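Local coordinates for Serine/threonine-protein kinase pelle (Drosophila melanogaster, PDB 1D2Z), which acts as a serine/threonine kinase of the Toll pathway that sets embryonic dorsoventral polarity, its death domain, the part described here, binding that of Tube, at residues Ile51-Gln54 and Lys55-Arg59. Residues are numbered along the deposited sequence; the frame is centred on the assembly and turned at random.
Sequences ISSQ and KQRGR
Backbone hydrogen bonds from K55 N to I51 O and from Q56 N to S52 O, both 3.0 Å, carry helix 45-56 to its last turn. A Schellman motif then ends the helix. R59 N donates to Q54 O at 3.1 Å, G58 N donates to K55 O, and G58, at positive phi (78°), is the C' residue.

Side-chain hydrogen bonds run along the surface of this turn. Q56 NE2 donates to S52 OG at 3.1 Å, with OG close to the amide plane. R57 bends at chi3 (-86°), which brings NH2 back to S53 OG in a short (2.8 Å) but weak hydrogen bond.

The Q54 amide meets a different arginine at each of its two polar atoms. Q54 OE1 sits over a face of the R57 guanidinium, 2.8 Å from R57 NH2, where the angle is too poor for a hydrogen bond. Q54 NE2 meets the aliphatic R59 CD at 3.1 Å. With an alanine here, R57 would probably lose the oxygen over its guanidinium face and R59 CD its amide neighbour, so both chains could turn more freely.

I51 faces the interior, against W34 and helix 61-73. The chemistry implies a death-domain helix end held firmly by backbone capping. Neutral oxygens hold R57 only loosely, R59 packs against the Q54 amide, and the turn itself has no carboxylate side chain.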
loop_
_atom_site.group_PDB
_atom_site.type_symbol
_atom_site.label_atom_id
_atom_site.label_comp_id
_atom_site.label_asym_id
_atom_site.label_seq_id
_atom_site.Cartn_x
_atom_site.Cartn_y
_atom_site.Cartn_z
ATOM N N ILE A 51 -10.533 -11.586 1.699
ATOM C CA ILE A 51 -9.861 -12.885 1.634
ATOM C C ILE A 51 -10.902 -14.002 1.679
ATOM O O ILE A 51 -10.894 -14.901 0.833
ATOM C CB ILE A 51 -8.873 -13.100 2.809
ATOM C CG1 ILE A 51 -7.795 -12.008 2.811
ATOM C CG2 ILE A 51 -8.225 -14.481 2.689
ATOM C CD1 ILE A 51 -6.958 -11.964 4.074
ATOM N N SER A 52 -11.783 -13.942 2.675
ATOM C CA SER A 52 -12.843 -14.935 2.838
ATOM C C SER A 52 -13.643 -15.031 1.548
ATOM O O SER A 52 -13.915 -16.126 1.059
ATOM C CB SER A 52 -13.775 -14.543 3.993
ATOM O OG SER A 52 -14.912 -15.389 4.041
ATOM N N SER A 53 -13.963 -13.869 0.984
ATOM C CA SER A 53 -14.728 -13.767 -0.251
ATOM C C SER A 53 -14.035 -14.469 -1.414
ATOM O O SER A 53 -14.662 -15.243 -2.137
ATOM C CB SER A 53 -14.963 -12.294 -0.600
ATOM O OG SER A 53 -15.574 -12.159 -1.871
ATOM N N GLN A 54 -12.749 -14.186 -1.596
ATOM C CA GLN A 54 -11.979 -14.803 -2.674
ATOM C C GLN A 54 -11.948 -16.313 -2.526
ATOM O O GLN A 54 -12.056 -17.033 -3.517
ATOM C CB GLN A 54 -10.549 -14.255 -2.710
ATOM C CG GLN A 54 -10.452 -12.824 -3.189
ATOM C CD GLN A 54 -10.882 -12.666 -4.634
ATOM O OE1 GLN A 54 -11.877 -12.009 -4.930
ATOM N NE2 GLN A 54 -10.133 -13.274 -5.540
ATOM N N LYS A 55 -11.835 -16.783 -1.286
ATOM C CA LYS A 55 -11.795 -18.213 -1.007
ATOM C C LYS A 55 -13.099 -18.895 -1.411
ATOM O O LYS A 55 -13.080 -19.963 -2.025
ATOM C CB LYS A 55 -11.509 -18.478 0.473
ATOM C CG LYS A 55 -11.375 -19.958 0.795
ATOM C CD LYS A 55 -11.447 -20.242 2.283
ATOM C CE LYS A 55 -11.393 -21.743 2.532
ATOM N NZ LYS A 55 -11.696 -22.093 3.948
ATOM N N GLN A 56 -14.227 -18.278 -1.070
ATOM C CA GLN A 56 -15.539 -18.832 -1.413
ATOM C C GLN A 56 -15.692 -18.951 -2.931
ATOM O O GLN A 56 -16.413 -19.820 -3.421
ATOM C CB GLN A 56 -16.661 -17.963 -0.832
ATOM C CG GLN A 56 -16.686 -17.915 0.695
ATOM C CD GLN A 56 -17.681 -16.900 1.234
ATOM O OE1 GLN A 56 -18.862 -16.927 0.884
ATOM N NE2 GLN A 56 -17.205 -15.995 2.089
ATOM N N ARG A 57 -15.001 -18.079 -3.665
ATOM C CA ARG A 57 -15.028 -18.087 -5.125
ATOM C C ARG A 57 -14.003 -19.064 -5.715
ATOM O O ARG A 57 -13.654 -18.974 -6.892
ATOM C CB ARG A 57 -14.802 -16.673 -5.676
ATOM C CG ARG A 57 -16.043 -15.786 -5.616
ATOM C CD ARG A 57 -15.798 -14.398 -6.202
ATOM N NE ARG A 57 -15.233 -13.479 -5.219
ATOM C CZ ARG A 57 -15.093 -12.167 -5.400
ATOM N NH1 ARG A 57 -15.469 -11.602 -6.542
ATOM N NH2 ARG A 57 -14.600 -11.412 -4.426
ATOM N N GLY A 58 -13.519 -19.986 -4.883
ATOM C CA GLY A 58 -12.555 -20.984 -5.328
ATOM C C GLY A 58 -11.103 -20.552 -5.486
ATOM O O GLY A 58 -10.282 -21.322 -5.983
ATOM N N ARG A 59 -10.774 -19.331 -5.072
ATOM C CA ARG A 59 -9.403 -18.844 -5.181
ATOM C C ARG A 59 -8.592 -19.078 -3.908
ATOM O O ARG A 59 -9.144 -19.369 -2.846
ATOM C CB ARG A 59 -9.383 -17.365 -5.568
ATOM C CG ARG A 59 -9.983 -17.096 -6.936
ATOM C CD ARG A 59 -9.637 -15.708 -7.444
ATOM N NE ARG A 59 -10.200 -15.456 -8.770
ATOM C CZ ARG A 59 -11.453 -15.059 -8.998
ATOM N NH1 ARG A 59 -12.292 -14.862 -7.987
ATOM N NH2 ARG A 59 -11.868 -14.861 -10.242
#